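Local coordinates for protein cellobiose 2-epimerase (Caldibacillus thermoamylovorans, PDB 5ZHB) that catalyses the reversible epimerisation of cellobiose at C2 of its reducing-end glucose unit, giving the mannose-containing disaccharide, at residues A[276-281]-A[325-330]; A[86-91]-A[160-165]. All blocks are in the same frame, centred on the assembly; numbering follows the deposited sequence.

Interaction 1: residues A[276-281]-A[325-330]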
loop_
_atom_site.group_PDB
_atom_site.type_symbol
_atom_site.label_atom_id
_atom_site.label_comp_id
_atom_site.label_asym_id
_atom_site.label_seq_id
_atom_site.Cartn_x
_atom_site.Cartn_y
_atom_site.Cartn_z
ATOM N N ILE A 276 -9.259 15.822 4.909
ATOM C CA ILE A 276 -9.507 14.394 4.821
ATOM C C ILE A 276 -9.371 13.773 6.218
ATOM O O ILE A 276 -10.228 13.010 6.647
ATOM C CB ILE A 276 -8.576 13.727 3.785
ATOM C CG1 ILE A 276 -8.885 14.167 2.327
ATOM C CG2 ILE A 276 -8.604 12.202 3.904
ATOM C CD1 ILE A 276 -7.721 13.918 1.384
ATOM N N ALA A 277 -8.298 14.092 6.938
ATOM C CA ALA A 277 -8.053 13.468 8.232
ATOM C C ALA A 277 -9.168 13.785 9.232
ATOM O O ALA A 277 -9.703 12.893 9.900
ATOM C CB ALA A 277 -6.693 13.849 8.729
ATOM N N TYR A 278 -9.624 15.051 9.244
ATOM C CA TYR A 278 -10.767 15.420 10.064
ATOM C C TYR A 278 -11.996 14.638 9.638
ATOM O O TYR A 278 -12.794 14.188 10.474
ATOM C CB TYR A 278 -11.059 16.921 10.032
ATOM C CG TYR A 278 -10.209 17.680 11.033
ATOM C CD1 TYR A 278 -10.449 17.534 12.401
ATOM C CD2 TYR A 278 -9.193 18.538 10.638
ATOM C CE1 TYR A 278 -9.694 18.218 13.337
ATOM C CE2 TYR A 278 -8.445 19.247 11.573
ATOM C CZ TYR A 278 -8.699 19.077 12.923
ATOM O OH TYR A 278 -7.992 19.704 13.907
ATOM N N ASN A 279 -12.178 14.507 8.324
ATOM C CA ASN A 279 -13.370 13.872 7.805
ATOM C C ASN A 279 -13.439 12.419 8.286
ATOM O O ASN A 279 -14.511 11.899 8.655
ATOM C CB ASN A 279 -13.405 13.990 6.275
ATOM C CG ASN A 279 -14.738 13.591 5.709
ATOM O OD1 ASN A 279 -15.774 14.121 6.133
ATOM N ND2 ASN A 279 -14.761 12.588 4.846
ATOM N N ILE A 280 -12.291 11.724 8.220
ATOM C CA ILE A 280 -12.305 10.301 8.523
ATOM C C ILE A 280 -12.387 10.110 10.040
ATOM O O ILE A 280 -13.018 9.160 10.485
ATOM C CB ILE A 280 -11.118 9.562 7.867
ATOM C CG1 ILE A 280 -11.150 9.710 6.324
ATOM C CG2 ILE A 280 -11.114 8.103 8.314
ATOM C CD1 ILE A 280 -12.384 9.135 5.655
ATOM N N GLU A 281 -11.789 11.018 10.821
ATOM C CA GLU A 281 -11.915 10.974 12.280
ATOM C C GLU A 281 -13.400 11.037 12.648
ATOM O O GLU A 281 -13.860 10.311 13.529
ATOM C CB GLU A 281 -11.015 12.024 12.932
ATOM C CG GLU A 281 -10.920 11.989 14.462
ATOM C CD GLU A 281 -12.174 12.385 15.260
ATOM O OE1 GLU A 281 -12.312 12.048 16.448
ATOM O OE2 GLU A 281 -13.045 13.038 14.688
ATOM N N ASP A 325 -3.881 18.862 17.273
ATOM C CA ASP A 325 -5.208 18.610 17.783
ATOM C C ASP A 325 -5.227 17.231 18.429
ATOM O O ASP A 325 -5.156 16.220 17.730
ATOM C CB ASP A 325 -6.238 18.831 16.699
ATOM C CG ASP A 325 -7.694 18.717 17.103
ATOM O OD1 ASP A 325 -7.969 18.197 18.203
ATOM O OD2 ASP A 325 -8.533 19.143 16.296
ATOM N N GLU A 326 -5.335 17.240 19.767
ATOM C CA GLU A 326 -5.319 16.043 20.592
ATOM C C GLU A 326 -6.332 14.985 20.132
ATOM O O GLU A 326 -6.103 13.824 20.405
ATOM C CB GLU A 326 -5.624 16.420 22.050
ATOM C CG GLU A 326 -4.551 17.293 22.687
ATOM C CD GLU A 326 -3.276 16.575 23.086
ATOM O OE1 GLU A 326 -2.180 16.983 22.628
ATOM O OE2 GLU A 326 -3.386 15.618 23.883
ATOM N N LYS A 327 -7.467 15.389 19.530
ATOM C CA LYS A 327 -8.456 14.506 18.922
ATOM C C LYS A 327 -7.788 13.380 18.108
ATOM O O LYS A 327 -8.209 12.217 18.142
ATOM C CB LYS A 327 -9.306 15.361 17.987
ATOM C CG LYS A 327 -10.651 14.788 17.591
ATOM C CD LYS A 327 -11.355 15.553 16.470
ATOM C CE LYS A 327 -11.862 16.914 16.834
ATOM N NZ LYS A 327 -13.121 16.787 17.571
ATOM N N PHE A 328 -6.709 13.727 17.398
ATOM C CA PHE A 328 -6.032 12.780 16.520
ATOM C C PHE A 328 -5.198 11.801 17.346
ATOM O O PHE A 328 -5.124 10.627 17.001
ATOM C CB PHE A 328 -5.175 13.551 15.515
ATOM C CG PHE A 328 -5.968 14.253 14.426
ATOM C CD1 PHE A 328 -6.891 13.566 13.641
ATOM C CD2 PHE A 328 -5.837 15.626 14.225
ATOM C CE1 PHE A 328 -7.620 14.210 12.659
ATOM C CE2 PHE A 328 -6.596 16.281 13.261
ATOM C CZ PHE A 328 -7.493 15.562 12.471
ATOM N N LEU A 329 -4.538 12.306 18.404
ATOM C CA LEU A 329 -3.761 11.484 19.311
ATOM C C LEU A 329 -4.684 10.499 19.995
ATOM O O LEU A 329 -4.412 9.302 20.041
ATOM C CB LEU A 329 -3.004 12.274 20.372
ATOM C CG LEU A 329 -1.479 12.202 20.326
ATOM C CD1 LEU A 329 -0.941 12.831 21.614
ATOM C CD2 LEU A 329 -0.977 10.776 20.176
ATOM N N LYS A 330 -5.779 11.013 20.542
ATOM C CA LYS A 330 -6.756 10.126 21.142
ATOM C C LYS A 330 -7.187 9.058 20.134
ATOM O O LYS A 330 -7.442 7.919 20.518
ATOM C CB LYS A 330 -8.030 10.824 21.621
ATOM C CG LYS A 330 -8.826 10.051 22.662
ATOM C CD LYS A 330 -8.107 9.940 24.009
ATOM C CE LYS A 330 -7.317 8.673 24.240
ATOM N NZ LYS A 330 -8.053 7.696 25.055
#

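Interaction 2: residues A[86-91]-A[160-165]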
loop_
_atom_site.group_PDB
_atom_site.type_symbol
_atom_site.label_atom_id
_atom_site.label_comp_id
_atom_site.label_asym_id
_atom_site.label_seq_id
_atom_site.Cartn_x
_atom_site.Cartn_y
_atom_site.Cartn_z
ATOM N N VAL A 86 9.701 -12.603 -11.160
ATOM C CA VAL A 86 8.472 -11.818 -11.273
ATOM C C VAL A 86 8.590 -10.865 -12.461
ATOM O O VAL A 86 7.597 -10.614 -13.143
ATOM C CB VAL A 86 8.090 -11.067 -9.984
ATOM C CG1 VAL A 86 6.868 -10.152 -10.183
ATOM C CG2 VAL A 86 7.891 -12.017 -8.819
ATOM N N PHE A 87 9.800 -10.337 -12.711
ATOM C CA PHE A 87 10.088 -9.510 -13.871
ATOM C C PHE A 87 10.046 -10.397 -15.108
ATOM O O PHE A 87 10.597 -11.493 -15.106
ATOM C CB PHE A 87 11.430 -8.765 -13.738
ATOM C CG PHE A 87 11.650 -7.653 -14.764
ATOM C CD1 PHE A 87 12.184 -7.943 -16.028
ATOM C CD2 PHE A 87 11.298 -6.324 -14.499
ATOM C CE1 PHE A 87 12.374 -6.938 -16.976
ATOM C CE2 PHE A 87 11.482 -5.316 -15.456
ATOM C CZ PHE A 87 12.006 -5.624 -16.689
ATOM N N ASP A 88 9.363 -9.919 -16.152
ATOM C CA ASP A 88 9.265 -10.634 -17.418
ATOM C C ASP A 88 10.434 -10.170 -18.295
ATOM O O ASP A 88 10.390 -9.071 -18.836
ATOM C CB ASP A 88 7.945 -10.285 -18.076
ATOM C CG ASP A 88 7.749 -10.796 -19.500
ATOM O OD1 ASP A 88 8.701 -11.432 -20.077
ATOM O OD2 ASP A 88 6.625 -10.604 -19.999
ATOM N N HIS A 89 11.509 -10.953 -18.396
ATOM C CA HIS A 89 12.686 -10.451 -19.102
ATOM C C HIS A 89 12.480 -10.347 -20.612
ATOM O O HIS A 89 13.256 -9.651 -21.269
ATOM C CB HIS A 89 13.953 -11.218 -18.745
ATOM C CG HIS A 89 14.321 -11.031 -17.325
ATOM N ND1 HIS A 89 15.070 -9.979 -16.846
ATOM C CD2 HIS A 89 13.970 -11.785 -16.264
ATOM C CE1 HIS A 89 15.193 -10.124 -15.537
ATOM N NE2 HIS A 89 14.537 -11.218 -15.170
ATOM N N GLN A 90 11.435 -10.985 -21.148
ATOM C CA GLN A 90 11.118 -10.859 -22.562
ATOM C C GLN A 90 10.269 -9.615 -22.864
ATOM O O GLN A 90 10.693 -8.761 -23.640
ATOM C CB GLN A 90 10.504 -12.166 -23.067
ATOM C CG GLN A 90 10.279 -12.118 -24.574
ATOM C CD GLN A 90 9.947 -13.447 -25.222
ATOM O OE1 GLN A 90 9.669 -14.450 -24.562
ATOM N NE2 GLN A 90 9.934 -13.444 -26.547
ATOM N N TYR A 91 9.055 -9.495 -22.297
ATOM C CA TYR A 91 8.180 -8.387 -22.656
ATOM C C TYR A 91 8.282 -7.243 -21.637
ATOM O O TYR A 91 7.631 -6.222 -21.845
ATOM C CB TYR A 91 6.748 -8.879 -22.876
ATOM C CG TYR A 91 6.640 -9.792 -24.095
ATOM C CD1 TYR A 91 6.903 -9.288 -25.365
ATOM C CD2 TYR A 91 6.388 -11.161 -23.976
ATOM C CE1 TYR A 91 6.861 -10.103 -26.483
ATOM C CE2 TYR A 91 6.347 -11.990 -25.090
ATOM C CZ TYR A 91 6.567 -11.452 -26.345
ATOM O OH TYR A 91 6.554 -12.202 -27.477
ATOM N N PHE A 160 -3.207 -4.675 -18.818
ATOM C CA PHE A 160 -2.721 -5.110 -20.127
ATOM C C PHE A 160 -2.464 -6.617 -20.099
ATOM O O PHE A 160 -2.268 -7.207 -19.027
ATOM C CB PHE A 160 -1.420 -4.366 -20.464
ATOM C CG PHE A 160 -1.546 -2.852 -20.462
ATOM C CD1 PHE A 160 -1.645 -2.146 -19.261
ATOM C CD2 PHE A 160 -1.595 -2.132 -21.650
ATOM C CE1 PHE A 160 -1.777 -0.767 -19.265
ATOM C CE2 PHE A 160 -1.710 -0.749 -21.643
ATOM C CZ PHE A 160 -1.811 -0.072 -20.436
ATOM N N ASN A 161 -2.382 -7.236 -21.302
ATOM C CA ASN A 161 -1.887 -8.596 -21.400
ATOM C C ASN A 161 -0.378 -8.565 -21.264
ATOM O O ASN A 161 0.240 -7.488 -21.187
ATOM C CB ASN A 161 -2.380 -9.316 -22.657
ATOM C CG ASN A 161 -1.891 -8.690 -23.945
ATOM O OD1 ASN A 161 -0.921 -7.916 -23.960
ATOM N ND2 ASN A 161 -2.523 -9.083 -25.041
ATOM N N ARG A 162 0.214 -9.764 -21.312
ATOM C CA ARG A 162 1.645 -9.908 -21.165
ATOM C C ARG A 162 2.407 -8.976 -22.106
ATOM O O ARG A 162 3.455 -8.449 -21.733
ATOM C CB ARG A 162 2.045 -11.366 -21.386
ATOM C CG ARG A 162 3.498 -11.647 -21.015
ATOM C CD ARG A 162 4.004 -13.057 -21.428
ATOM N NE ARG A 162 5.450 -13.054 -21.260
ATOM C CZ ARG A 162 6.297 -13.975 -21.692
ATOM N NH1 ARG A 162 5.894 -14.954 -22.468
ATOM N NH2 ARG A 162 7.561 -13.909 -21.351
ATOM N N LYS A 163 1.935 -8.834 -23.354
ATOM C CA LYS A 163 2.667 -8.075 -24.360
ATOM C C LYS A 163 2.209 -6.612 -24.381
ATOM O O LYS A 163 2.309 -5.906 -25.397
ATOM C CB LYS A 163 2.430 -8.753 -25.714
ATOM C CG LYS A 163 2.845 -10.208 -25.809
ATOM C CD LYS A 163 2.404 -10.882 -27.116
ATOM C CE LYS A 163 2.978 -12.280 -27.220
ATOM N NZ LYS A 163 2.514 -13.016 -28.395
ATOM N N TRP A 164 1.678 -6.129 -23.248
ATOM C CA TRP A 164 1.430 -4.703 -23.075
ATOM C C TRP A 164 0.382 -4.177 -24.025
ATOM O O TRP A 164 0.482 -3.017 -24.430
ATOM C CB TRP A 164 2.733 -3.907 -23.234
ATOM C CG TRP A 164 3.588 -4.104 -22.024
ATOM C CD1 TRP A 164 4.719 -4.839 -21.919
ATOM C CD2 TRP A 164 3.302 -3.586 -20.708
ATOM N NE1 TRP A 164 5.173 -4.799 -20.633
ATOM C CE2 TRP A 164 4.328 -4.046 -19.871
ATOM C CE3 TRP A 164 2.304 -2.767 -20.177
ATOM C CZ2 TRP A 164 4.388 -3.712 -18.524
ATOM C CZ3 TRP A 164 2.380 -2.404 -18.848
ATOM C CH2 TRP A 164 3.424 -2.863 -18.044
ATOM N N GLU A 165 -0.635 -5.006 -24.298
ATOM C CA GLU A 165 -1.781 -4.646 -25.110
ATOM C C GLU A 165 -2.986 -4.477 -24.190
ATOM O O GLU A 165 -3.401 -5.409 -23.489
ATOM C CB GLU A 165 -2.030 -5.710 -26.189
ATOM C CG GLU A 165 -0.759 -6.063 -26.950
ATOM C CD GLU A 165 -0.773 -7.344 -27.789
ATOM O OE1 GLU A 165 -1.766 -8.121 -27.780
ATOM O OE2 GLU A 165 0.302 -7.600 -28.389
#

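Interaction 1: residues A[276-281]-A[325-330]
Tyr278 meets Phe328 in an edge-to-face pair: the ring of Phe328 points its edge at a face of Tyr278, with the two ring centroids 4.6 Å apart and the planes inclined at 55°. Phe328 CZ lies over the middle of the tyrosine ring, 3.4 Å above its plane. The outer edge of the same phenylalanine also reaches the backbone of 276-281, where Phe328 CE1 is 3.7 Å from Ala277 O, an oxygen lying near the plane of the ring and already accepting from Glu281 N. Beyond the ring, Asp325 OD2 accepts a short hydrogen bond from Tyr278 OH at 2.5 Å through its anti lone pair, on the side turned from OD1. That carboxylate is held from its own side as well: Asp325 is an N-cap, and Asp325 OD1 accepts from Lys327 N at 3.1 Å. One aspartate therefore both caps helix 326-343 and fixes the far end of the tyrosine. One helical turn on from Ala277, Glu281 has CG anti to its backbone N (chi1 -173°), which sends its carboxylate across the aliphatic part of Lys327, with Glu281 OE1 3.4 Å from Lys327 CG. The lysine bends further along its chain, and Glu281 OE2 stays 4.7 Å from Lys327 NZ, so any attraction between these charges acts without a direct bond. Outside this shell, Ala277 also packs on Ala319 and Ile249, and Asp325 N bonds Thr323 OG1 in the turn before the helix. The segment axes approach to 11.1 Å at an angle of 52°, a separation bridged by large side chains. Such joining of two helices that alternate in sequence with 245-262 and 306-323 is consistent with the (alpha/alpha)6 barrel expected of this epimerase family.

Interaction 2: residues A[86-91]-A[160-165]
An Asx turn at Asp88, in the loop following helix 69-86, receives Arg162 from the type I beta turn Asn161-Trp164, so the contact ties together two loops of the helical barrel. The arginine grips the carboxylate side-on in a salt bridge: NE of Arg162 bonds Asp88 OD2 at 3.0 Å, nearly straight at 173°, while NH2 of Arg162 bonds Asp88 OD1 at 3.0 Å. Both oxygens are met from above the carboxylate plane. Three donors share Asp88 OD1, because Gln90 N and Tyr91 N of its own loop bond it too, the latter at 3.0 Å, so the loop's own backbone N-H groups and the arginine together hold the carboxylate. Lys109 adds a salt bridge to Asp88 OD2 and also bonds Arg162 O, joining the two loops a second time. Tyr91 stands upright on the guanidinium, planes at 90°, with Tyr91 CD2 over one face and 3.4 Å from Arg162 NE. The tyrosine ring is itself sandwiched: Lys163 CG makes a CH-pi contact 3.8 Å from the Tyr91 ring centroid, and Gln90 CG covers the opposite face. Running alongside the tyrosine, the extended lysine brings Lys163 CE to 3.6 Å from Tyr91 OH. Trp164 NE1, also bonded to Lys92 O, gives only a weak, bent bond (121°) to Tyr91 O at 3.1 Å.

In the fold
The chain's centre falls between interactions 1 and 2, whose own centres lie about 21 and 22 Å from it and about 43 Å from each other. Their nearest atoms are about 26 Å apart, so neither touches the other. Both segments of interaction 2 precede those of interaction 1 in the sequence, and all four belong to the epimerase domain. Their architecture differs, since 276-281 with 325-330 joins two helices and 86-91 with 160-165 joins two surface loops. In related epimerases the substrate pocket lies inside the barrel; no link between either contact and the active site is established here.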